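Local structure of mitogen-activated protein kinase, putative (Map kinase-like protein) (Leishmania major, 3PG1) at residues Arg78-His88 and Glu331-Phe339; Val250-Phe261 and Met300-Arg308. The protein probably acts as an ATP-dependent serine/threonine protein kinase of the MAP kinase family. All coordinates share one frame; numbering follows the deposited sequence.

Contact 1. Residues Arg78-His88 and Glu331-Phe339; sequences REIRLLNHFHH and EGLSERFHF
Phe337, on the extended C-terminal chain that in MAP kinases runs back over the N-lobe, packs against Arg81, Leu82 and His85 of helix 70-85, the kinase αC helix. Its CB sits over the centre of the His85 ring, 3.9 Å from the centroid. With CG anti to the backbone N (chi1 177°), the phenyl ring reaches in toward the helix and turns its edge to the His85 face, planes 79° apart; CD1 is 3.7 Å from His85 ND1. Farther out, CE1 meets the backbone C of Arg81 and lies over one face of that residue's guanidinium, while CZ and CE2 touch Leu82 CG. Leu82 CD2 stands almost on the normal of the Phe337 ring, over one face and 3.8 Å from Phe337 CD2, a CH-pi contact. His85 is held at both its ring and its backbone: NE2 donates in its ring plane to Glu335 O (2.6 Å), and the backbone O receives Ser334 OG at 2.7 Å. Beyond, Arg78 CG covers a face of the Phe339 ring. Helix 346-360 supplies Glu356, whose OE2 forms a salt bridge with Arg81 NE. Bent at chi2 and chi3, the Arg81 chain brings NH1 to His338 O (2.7 Å), near the guanidinium plane, and NH2 to a water that also accepts from His338 N.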
loop_
_atom_site.group_PDB
_atom_site.type_symbol
_atom_site.label_atom_id
_atom_site.label_comp_id
_atom_site.label_asym_id
_atom_site.label_seq_id
_atom_site.Cartn_x
_atom_site.Cartn_y
_atom_site.Cartn_z
ATOM N N ARG A 78 14.265 -6.298 -2.720
ATOM C CA ARG A 78 13.402 -6.070 -1.557
ATOM C C ARG A 78 11.914 -6.017 -1.953
ATOM O O ARG A 78 11.083 -6.613 -1.270
ATOM C CB ARG A 78 13.819 -4.812 -0.793
ATOM C CG ARG A 78 13.209 -4.800 0.617
ATOM C CD ARG A 78 13.682 -3.660 1.494
ATOM N NE ARG A 78 13.169 -3.812 2.861
ATOM C CZ ARG A 78 11.964 -3.412 3.265
ATOM N NH1 ARG A 78 11.129 -2.820 2.419
ATOM N NH2 ARG A 78 11.589 -3.596 4.525
ATOM N N GLU A 79 11.585 -5.341 -3.073
ATOM C CA GLU A 79 10.202 -5.261 -3.549
ATOM C C GLU A 79 9.685 -6.665 -3.899
ATOM O O GLU A 79 8.543 -7.006 -3.619
ATOM C CB GLU A 79 10.115 -4.370 -4.802
ATOM C CG GLU A 79 10.422 -2.900 -4.563
ATOM C CD GLU A 79 10.218 -1.987 -5.760
ATOM O OE1 GLU A 79 9.728 -2.465 -6.810
ATOM O OE2 GLU A 79 10.532 -0.782 -5.638
ATOM N N ILE A 80 10.548 -7.473 -4.511
ATOM C CA ILE A 80 10.242 -8.839 -4.925
ATOM C C ILE A 80 10.091 -9.775 -3.750
ATOM O O ILE A 80 9.136 -10.550 -3.707
ATOM C CB ILE A 80 11.281 -9.294 -6.008
ATOM C CG1 ILE A 80 10.747 -9.018 -7.405
ATOM C CG2 ILE A 80 11.779 -10.745 -5.867
ATOM C CD1 ILE A 80 10.576 -7.550 -7.741
ATOM N N ARG A 81 11.038 -9.731 -2.820
ATOM C CA ARG A 81 11.004 -10.565 -1.616
ATOM C C ARG A 81 9.725 -10.302 -0.804
ATOM O O ARG A 81 9.118 -11.251 -0.321
ATOM C CB ARG A 81 12.272 -10.327 -0.762
ATOM C CG ARG A 81 13.539 -11.002 -1.372
ATOM C CD ARG A 81 14.463 -11.614 -0.332
ATOM N NE ARG A 81 13.691 -12.370 0.654
ATOM C CZ ARG A 81 13.778 -12.204 1.967
ATOM N NH1 ARG A 81 14.680 -11.372 2.480
ATOM N NH2 ARG A 81 12.994 -12.894 2.779
ATOM N N LEU A 82 9.298 -9.022 -0.703
ATOM C CA LEU A 82 8.082 -8.631 0.017
ATOM C C LEU A 82 6.849 -9.157 -0.656
ATOM O O LEU A 82 5.971 -9.673 0.037
ATOM C CB LEU A 82 7.994 -7.111 0.166
ATOM C CG LEU A 82 8.599 -6.563 1.431
ATOM C CD1 LEU A 82 8.747 -5.071 1.357
ATOM C CD2 LEU A 82 7.773 -6.982 2.642
ATOM N N LEU A 83 6.795 -9.093 -2.016
ATOM C CA LEU A 83 5.652 -9.613 -2.793
ATOM C C LEU A 83 5.506 -11.100 -2.616
ATOM O O LEU A 83 4.399 -11.607 -2.448
ATOM C CB LEU A 83 5.810 -9.311 -4.282
ATOM C CG LEU A 83 5.176 -8.031 -4.827
ATOM C CD1 LEU A 83 5.460 -7.911 -6.330
ATOM C CD2 LEU A 83 3.649 -7.988 -4.576
ATOM N N ASN A 84 6.643 -11.789 -2.592
ATOM C CA ASN A 84 6.741 -13.235 -2.486
ATOM C C ASN A 84 6.615 -13.788 -1.079
ATOM O O ASN A 84 6.464 -14.999 -0.911
ATOM C CB ASN A 84 8.042 -13.684 -3.158
ATOM C CG ASN A 84 7.970 -15.039 -3.796
ATOM O OD1 ASN A 84 6.909 -15.500 -4.223
ATOM N ND2 ASN A 84 9.101 -15.724 -3.831
ATOM N N HIS A 85 6.637 -12.904 -0.063
ATOM C CA HIS A 85 6.523 -13.271 1.351
ATOM C C HIS A 85 5.088 -13.641 1.779
ATOM O O HIS A 85 4.899 -14.474 2.665
ATOM C CB HIS A 85 7.071 -12.125 2.219
ATOM C CG HIS A 85 7.176 -12.477 3.670
ATOM N ND1 HIS A 85 8.179 -13.307 4.140
ATOM C CD2 HIS A 85 6.379 -12.126 4.706
ATOM C CE1 HIS A 85 7.942 -13.453 5.431
ATOM N NE2 HIS A 85 6.875 -12.760 5.819
ATOM N N PHE A 86 4.084 -12.995 1.191
ATOM C CA PHE A 86 2.662 -13.217 1.559
ATOM C C PHE A 86 1.958 -14.155 0.590
ATOM O O PHE A 86 2.279 -14.156 -0.584
ATOM C CB PHE A 86 1.917 -11.873 1.602
ATOM C CG PHE A 86 2.524 -10.968 2.648
ATOM C CD1 PHE A 86 2.186 -11.110 3.990
ATOM C CD2 PHE A 86 3.515 -10.046 2.306
ATOM C CE1 PHE A 86 2.802 -10.331 4.962
ATOM C CE2 PHE A 86 4.139 -9.270 3.288
ATOM C CZ PHE A 86 3.764 -9.398 4.602
ATOM N N HIS A 87 0.951 -14.891 1.079
ATOM C CA HIS A 87 0.101 -15.789 0.301
ATOM C C HIS A 87 -1.238 -15.665 0.953
ATOM O O HIS A 87 -1.663 -16.549 1.703
ATOM C CB HIS A 87 0.624 -17.239 0.364
ATOM C CG HIS A 87 2.030 -17.355 -0.128
ATOM N ND1 HIS A 87 3.107 -17.299 0.749
ATOM C CD2 HIS A 87 2.501 -17.409 -1.397
ATOM C CE1 HIS A 87 4.188 -17.363 -0.009
ATOM N NE2 HIS A 87 3.874 -17.444 -1.305
ATOM N N HIS A 88 -1.861 -14.499 0.764
ATOM C CA HIS A 88 -3.116 -14.204 1.433
ATOM C C HIS A 88 -4.079 -13.521 0.462
ATOM O O HIS A 88 -3.629 -12.684 -0.314
ATOM C CB HIS A 88 -2.840 -13.307 2.671
ATOM C CG HIS A 88 -4.030 -13.123 3.557
ATOM N ND1 HIS A 88 -5.013 -12.190 3.258
ATOM C CD2 HIS A 88 -4.337 -13.727 4.718
ATOM C CE1 HIS A 88 -5.902 -12.271 4.231
ATOM N NE2 HIS A 88 -5.548 -13.190 5.130
ATOM N N GLU A 331 -5.550 -17.101 10.021
ATOM C CA GLU A 331 -5.427 -17.896 8.770
ATOM C C GLU A 331 -4.650 -17.191 7.694
ATOM O O GLU A 331 -4.877 -16.006 7.462
ATOM C CB GLU A 331 -6.806 -18.314 8.223
ATOM C CG GLU A 331 -7.398 -19.526 8.899
ATOM C CD GLU A 331 -6.560 -20.784 8.765
ATOM O OE1 GLU A 331 -6.040 -21.240 9.801
ATOM O OE2 GLU A 331 -6.370 -21.279 7.631
ATOM N N GLY A 332 -3.748 -17.927 7.045
ATOM C CA GLY A 332 -2.928 -17.413 5.945
ATOM C C GLY A 332 -1.899 -16.372 6.333
ATOM O O GLY A 332 -1.474 -15.552 5.507
ATOM N N LEU A 333 -1.537 -16.331 7.602
ATOM C CA LEU A 333 -0.518 -15.345 8.000
ATOM C C LEU A 333 0.835 -15.835 7.542
ATOM O O LEU A 333 1.048 -17.027 7.449
ATOM C CB LEU A 333 -0.461 -15.188 9.527
ATOM C CG LEU A 333 -1.663 -14.557 10.214
ATOM C CD1 LEU A 333 -1.396 -14.403 11.710
ATOM C CD2 LEU A 333 -1.998 -13.209 9.622
ATOM N N SER A 334 1.753 -14.916 7.337
ATOM C CA SER A 334 3.145 -15.191 7.054
ATOM C C SER A 334 3.922 -14.870 8.339
ATOM O O SER A 334 3.494 -14.041 9.163
ATOM C CB SER A 334 3.649 -14.241 5.971
ATOM O OG SER A 334 3.231 -14.748 4.719
ATOM N N GLU A 335 5.088 -15.497 8.462
ATOM C CA GLU A 335 6.052 -15.277 9.550
ATOM C C GLU A 335 6.666 -13.885 9.368
ATOM O O GLU A 335 6.466 -13.247 8.337
ATOM C CB GLU A 335 7.177 -16.340 9.483
ATOM C CG GLU A 335 6.728 -17.792 9.584
ATOM C CD GLU A 335 7.764 -18.858 9.272
ATOM O OE1 GLU A 335 8.696 -18.586 8.480
ATOM O OE2 GLU A 335 7.610 -19.993 9.778
ATOM N N ARG A 336 7.435 -13.403 10.358
ATOM C CA ARG A 336 8.104 -12.124 10.270
ATOM C C ARG A 336 9.001 -12.012 9.047
ATOM O O ARG A 336 9.780 -12.921 8.758
ATOM C CB ARG A 336 8.815 -11.843 11.607
ATOM C CG ARG A 336 9.652 -10.579 11.677
ATOM C CD ARG A 336 10.038 -10.316 13.110
ATOM N NE ARG A 336 8.888 -9.824 13.884
ATOM C CZ ARG A 336 8.524 -8.544 13.956
ATOM N NH1 ARG A 336 9.214 -7.610 13.310
ATOM N NH2 ARG A 336 7.461 -8.192 14.658
ATOM N N PHE A 337 8.830 -10.913 8.283
ATOM C CA PHE A 337 9.663 -10.642 7.115
ATOM C C PHE A 337 11.040 -10.139 7.604
ATOM O O PHE A 337 11.121 -9.323 8.531
ATOM C CB PHE A 337 9.002 -9.606 6.171
ATOM C CG PHE A 337 9.856 -9.235 4.979
ATOM C CD1 PHE A 337 9.991 -10.105 3.897
ATOM C CD2 PHE A 337 10.553 -8.025 4.949
ATOM C CE1 PHE A 337 10.791 -9.768 2.806
ATOM C CE2 PHE A 337 11.341 -7.684 3.847
ATOM C CZ PHE A 337 11.482 -8.571 2.797
ATOM N N HIS A 338 12.102 -10.685 7.016
ATOM C CA HIS A 338 13.486 -10.308 7.306
ATOM C C HIS A 338 14.191 -10.057 5.988
ATOM O O HIS A 338 14.108 -10.879 5.071
ATOM C CB HIS A 338 14.243 -11.410 8.083
ATOM C CG HIS A 338 13.709 -11.691 9.455
ATOM N ND1 HIS A 338 13.051 -12.881 9.747
ATOM C CD2 HIS A 338 13.763 -10.936 10.579
ATOM C CE1 HIS A 338 12.719 -12.803 11.030
ATOM N NE2 HIS A 338 13.117 -11.646 11.572
ATOM N N PHE A 339 14.830 -8.910 5.870
ATOM C CA PHE A 339 15.665 -8.593 4.715
ATOM C C PHE A 339 17.041 -8.193 5.260
ATOM O O PHE A 339 17.140 -7.291 6.106
ATOM C CB PHE A 339 15.059 -7.506 3.808
ATOM C CG PHE A 339 15.806 -7.323 2.501
ATOM C CD1 PHE A 339 15.429 -8.024 1.361
ATOM C CD2 PHE A 339 16.901 -6.468 2.419
ATOM C CE1 PHE A 339 16.130 -7.869 0.155
ATOM C CE2 PHE A 339 17.602 -6.314 1.217
ATOM C CZ PHE A 339 17.209 -7.012 0.090
HETATM O O HOH W 1 12.132 -13.113 5.467
HETATM O O HOH W 2 0.593 -14.530 3.959
HETATM O O HOH W 3 -6.773 -14.196 7.380
#

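Contact 2. Residues Val250-Phe261 and Met300-Arg308; sequences VGTPKIEDVVMF and MLEFNPQRR
The end of helix 239-250 (αG) and the start of the MAP kinase insert at helix 255-260 meet the turn that follows helix 291-300 (αH), chiefly through Val250, Pro253 and Phe303. Phe303 is the main apolar group here. Pro253 CG lies over the centre of its ring, 3.7 Å from the centroid, in a CH-pi contact, and Val250 CG2 comes up at the ring edge. Val250 CG1 turns instead to the backbone O of Leu301. Phe261, modelled in two conformers, in one of them brings its rim against the rim of Phe303, planes 53° apart, neither ring over the other's face. In this conformer Pro305 CD stands above the centre of the Phe261 ring (3.8 Å from the centroid), almost on its normal. Asn304 shapes the turn beside them: its OD1 accepts from Gln306 N (2.9 Å), an Asx turn, and ND2 donates to Gln306 OE1 at 3.0 Å, so both ends of the amide are used within the segment. Asp257 faces the same turn. Its OD2 forms a salt bridge to Arg307 NH2 at the guanidinium edge, though the modelled separation is too short to be trusted. Arg308 folds back and grips the single oxygen Glu302 O side-on, with NE at 2.9 Å and NH2 at 3.1 Å, in the plane of that carbonyl. Its NH1 forms a salt bridge with Glu203 of helix 202-205, the Ala-Pro-Glu glutamate that pairs with this arginine in protein kinases, and bonds to Leu214 O, while Trp218 of helix 214-229 packs on Arg308 and on Leu301. Phe303 also touches Pro202 and, on helix 239-250, Ile246 and Val247.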
loop_
_atom_site.group_PDB
_atom_site.type_symbol
_atom_site.label_atom_id
_atom_site.label_comp_id
_atom_site.label_asym_id
_atom_site.label_seq_id
_atom_site.Cartn_x
_atom_site.Cartn_y
_atom_site.Cartn_z
ATOM N N VAL A 250 -10.411 16.275 15.246
ATOM C CA VAL A 250 -10.023 15.497 16.424
ATOM C C VAL A 250 -9.835 16.271 17.751
ATOM O O VAL A 250 -9.807 15.680 18.815
ATOM C CB VAL A 250 -8.899 14.473 16.150
ATOM C CG1 VAL A 250 -9.196 13.615 14.912
ATOM C CG2 VAL A 250 -7.535 15.164 16.029
ATOM N N GLY A 251 -9.700 17.556 17.681
ATOM C CA GLY A 251 -9.468 18.342 18.881
ATOM C C GLY A 251 -7.987 18.493 19.134
ATOM O O GLY A 251 -7.168 17.681 18.682
ATOM N N THR A 252 -7.646 19.555 19.836
ATOM C CA THR A 252 -6.269 19.929 20.145
ATOM C C THR A 252 -5.571 18.829 20.969
ATOM O O THR A 252 -6.025 18.526 22.065
ATOM C CB THR A 252 -6.273 21.299 20.844
ATOM O OG1 THR A 252 -6.875 22.263 19.974
ATOM C CG2 THR A 252 -4.878 21.756 21.254
ATOM N N PRO A 253 -4.472 18.228 20.477
ATOM C CA PRO A 253 -3.765 17.229 21.294
ATOM C C PRO A 253 -2.944 17.904 22.391
ATOM O O PRO A 253 -2.629 19.085 22.260
ATOM C CB PRO A 253 -2.834 16.555 20.272
ATOM C CG PRO A 253 -2.524 17.650 19.305
ATOM C CD PRO A 253 -3.801 18.431 19.174
ATOM N N LYS A 254 -2.588 17.170 23.468
ATOM C CA LYS A 254 -1.745 17.738 24.533
ATOM C C LYS A 254 -0.376 18.026 23.925
ATOM O O LYS A 254 0.118 17.208 23.130
ATOM C CB LYS A 254 -1.584 16.737 25.683
ATOM C CG LYS A 254 -2.561 16.915 26.840
ATOM C CD LYS A 254 -1.867 16.757 28.211
ATOM C CE LYS A 254 -1.285 15.382 28.495
ATOM N NZ LYS A 254 -0.652 15.310 29.840
ATOM N N ILE A 255 0.248 19.179 24.275
ATOM C CA ILE A 255 1.574 19.541 23.741
ATOM C C ILE A 255 2.615 18.452 24.051
ATOM O O ILE A 255 3.474 18.167 23.212
ATOM C CB ILE A 255 2.066 20.978 24.138
ATOM C CG1 ILE A 255 3.480 21.327 23.568
ATOM C CG2 ILE A 255 2.054 21.187 25.653
ATOM C CD1 ILE A 255 3.695 21.200 21.936
ATOM N N GLU A 256 2.490 17.814 25.229
ATOM C CA GLU A 256 3.387 16.732 25.645
ATOM C C GLU A 256 3.315 15.575 24.670
ATOM O O GLU A 256 4.355 15.006 24.326
ATOM C CB GLU A 256 3.107 16.294 27.092
ATOM C CG GLU A 256 3.372 17.396 28.113
ATOM C CD GLU A 256 2.212 18.307 28.479
ATOM O OE1 GLU A 256 2.369 19.104 29.435
ATOM O OE2 GLU A 256 1.150 18.234 27.819
ATOM N N ASP A 257 2.103 15.301 24.123
ATOM C CA ASP A 257 1.929 14.245 23.123
ATOM C C ASP A 257 2.491 14.650 21.763
ATOM O O ASP A 257 3.074 13.820 21.081
ATOM C CB ASP A 257 0.458 13.779 23.042
ATOM C CG ASP A 257 -0.070 13.076 24.301
ATOM O OD1 ASP A 257 0.751 12.706 25.178
ATOM O OD2 ASP A 257 -1.289 12.863 24.389
ATOM N N VAL A 258 2.406 15.921 21.389
ATOM C CA VAL A 258 2.972 16.391 20.124
ATOM C C VAL A 258 4.506 16.224 20.125
ATOM O O VAL A 258 5.076 15.725 19.151
ATOM C CB VAL A 258 2.524 17.832 19.811
ATOM C CG1 VAL A 258 3.204 18.396 18.570
ATOM C CG2 VAL A 258 1.016 17.909 19.674
ATOM N N VAL A 259 5.167 16.618 21.218
ATOM C CA VAL A 259 6.625 16.518 21.281
ATOM C C VAL A 259 7.113 15.098 21.208
ATOM O O VAL A 259 8.114 14.865 20.553
ATOM C CB VAL A 259 7.369 17.427 22.309
ATOM C CG1 VAL A 259 6.595 18.700 22.633
ATOM C CG2 VAL A 259 7.772 16.674 23.563
ATOM N N MET A 260 6.347 14.126 21.760
ATOM C CA MET A 260 6.717 12.718 21.645
ATOM C C MET A 260 6.649 12.135 20.209
ATOM O O MET A 260 7.301 11.136 19.957
ATOM C CB MET A 260 5.811 11.816 22.505
ATOM C CG MET A 260 5.912 12.079 23.959
ATOM S SD MET A 260 4.843 10.870 24.830
ATOM C CE MET A 260 5.096 11.402 26.373
ATOM N N PHE A 261 5.809 12.668 19.326
ATOM C CA PHE A 261 5.766 12.050 18.005
ATOM C C PHE A 261 6.003 13.036 16.850
ATOM O O PHE A 261 5.343 12.963 15.809
ATOM C CB PHE A 261 4.602 11.013 17.846
ATOM C CG PHE A 261 3.256 11.509 18.298
ATOM C CD1 PHE A 261 2.417 12.189 17.419
ATOM C CD2 PHE A 261 2.844 11.355 19.615
ATOM C CE1 PHE A 261 1.190 12.692 17.846
ATOM C CE2 PHE A 261 1.624 11.890 20.041
ATOM C CZ PHE A 261 0.818 12.581 19.163
ATOM N N MET A 300 -9.944 5.048 15.215
ATOM C CA MET A 300 -8.865 4.918 14.221
ATOM C C MET A 300 -8.181 6.266 14.050
ATOM O O MET A 300 -7.032 6.306 13.635
ATOM C CB MET A 300 -9.428 4.496 12.853
ATOM C CG MET A 300 -10.122 3.114 12.936
ATOM S SD MET A 300 -11.094 2.710 11.444
ATOM C CE MET A 300 -9.886 2.060 10.482
ATOM N N LEU A 301 -8.935 7.359 14.242
ATOM C CA LEU A 301 -8.363 8.697 13.992
ATOM C C LEU A 301 -7.946 9.392 15.275
ATOM O O LEU A 301 -8.198 10.592 15.441
ATOM C CB LEU A 301 -9.341 9.548 13.148
ATOM C CG LEU A 301 -9.632 9.004 11.705
ATOM C CD1 LEU A 301 -10.688 9.840 11.031
ATOM C CD2 LEU A 301 -8.358 8.938 10.849
ATOM N N GLU A 302 -7.281 8.639 16.184
ATOM C CA GLU A 302 -6.702 9.244 17.382
ATOM C C GLU A 302 -5.429 9.924 16.927
ATOM O O GLU A 302 -4.610 9.283 16.283
ATOM C CB GLU A 302 -6.341 8.193 18.469
ATOM C CG GLU A 302 -7.537 7.860 19.324
ATOM C CD GLU A 302 -7.953 8.903 20.347
ATOM O OE1 GLU A 302 -7.209 9.882 20.585
ATOM O OE2 GLU A 302 -9.022 8.694 20.954
ATOM N N PHE A 303 -5.255 11.191 17.291
ATOM C CA PHE A 303 -4.070 11.968 16.895
ATOM C C PHE A 303 -2.800 11.269 17.395
ATOM O O PHE A 303 -1.819 11.117 16.663
ATOM C CB PHE A 303 -4.166 13.379 17.515
ATOM C CG PHE A 303 -3.118 14.338 17.001
ATOM C CD1 PHE A 303 -3.399 15.197 15.943
ATOM C CD2 PHE A 303 -1.835 14.355 17.549
ATOM C CE1 PHE A 303 -2.424 16.095 15.469
ATOM C CE2 PHE A 303 -0.849 15.234 17.054
ATOM C CZ PHE A 303 -1.165 16.120 16.044
ATOM N N ASN A 304 -2.827 10.828 18.638
ATOM C CA ASN A 304 -1.657 10.186 19.230
ATOM C C ASN A 304 -1.699 8.666 18.957
ATOM O O ASN A 304 -2.621 8.007 19.448
ATOM C CB ASN A 304 -1.630 10.482 20.753
ATOM C CG ASN A 304 -0.494 9.827 21.505
ATOM O OD1 ASN A 304 0.286 9.092 20.925
ATOM N ND2 ASN A 304 -0.318 10.145 22.805
ATOM N N PRO A 305 -0.681 8.079 18.251
ATOM C CA PRO A 305 -0.680 6.614 18.002
ATOM C C PRO A 305 -0.694 5.741 19.259
ATOM O O PRO A 305 -1.213 4.621 19.207
ATOM C CB PRO A 305 0.633 6.393 17.228
ATOM C CG PRO A 305 1.459 7.528 17.590
ATOM C CD PRO A 305 0.523 8.696 17.657
ATOM N N GLN A 306 -0.198 6.251 20.398
ATOM C CA GLN A 306 -0.223 5.466 21.655
ATOM C C GLN A 306 -1.677 5.130 22.071
ATOM O O GLN A 306 -1.844 4.175 22.797
ATOM C CB GLN A 306 0.401 6.269 22.814
ATOM C CG GLN A 306 1.836 6.670 22.487
ATOM C CD GLN A 306 2.463 7.593 23.463
ATOM O OE1 GLN A 306 1.835 8.513 24.012
ATOM N NE2 GLN A 306 3.756 7.409 23.657
ATOM N N ARG A 307 -2.702 5.916 21.631
ATOM C CA ARG A 307 -4.127 5.694 21.996
ATOM C C ARG A 307 -4.930 5.203 20.801
ATOM O O ARG A 307 -6.156 5.079 20.922
ATOM C CB ARG A 307 -4.799 7.050 22.421
ATOM C CG ARG A 307 -4.308 7.679 23.677
ATOM C CD ARG A 307 -5.002 9.010 23.996
ATOM N NE ARG A 307 -3.973 10.036 24.252
ATOM C CZ ARG A 307 -3.415 10.272 25.434
ATOM N NH1 ARG A 307 -3.843 9.641 26.519
ATOM N NH2 ARG A 307 -2.454 11.171 25.550
ATOM N N ARG A 308 -4.289 5.045 19.645
ATOM C CA ARG A 308 -4.929 4.637 18.379
ATOM C C ARG A 308 -5.243 3.128 18.375
ATOM O O ARG A 308 -4.419 2.279 18.789
ATOM C CB ARG A 308 -4.092 5.075 17.164
ATOM C CG ARG A 308 -4.900 5.075 15.823
ATOM C CD ARG A 308 -4.034 5.575 14.651
ATOM N NE ARG A 308 -3.489 6.918 14.970
ATOM C CZ ARG A 308 -2.267 7.356 14.647
ATOM N NH1 ARG A 308 -1.460 6.603 13.910
ATOM N NH2 ARG A 308 -1.877 8.578 14.998
#

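Overall arrangement
Contacts 1 and 2 lie in different parts of the bilobal kinase: their centres are 31 Å apart and their nearest atoms about 16 Å apart, with no touch. Contact 2 belongs to the C-lobe and is nested along the chain inside the long loop that contact 1 closes. Contact 1, joining helix 70-85 to the C-terminal extension, is nearer the catalytic cleft: Glu79, at the position of the conserved αC glutamate, forms a long, weak ion pair with Lys52, at that of the β3 lysine, and its backbone O accepts from Asn179, last of Asp-Phe-Asn where most kinases have Asp-Phe-Gly. Segment 300-308 of contact 2 is tied to the activation-segment end by the Arg308-Glu203 salt bridge.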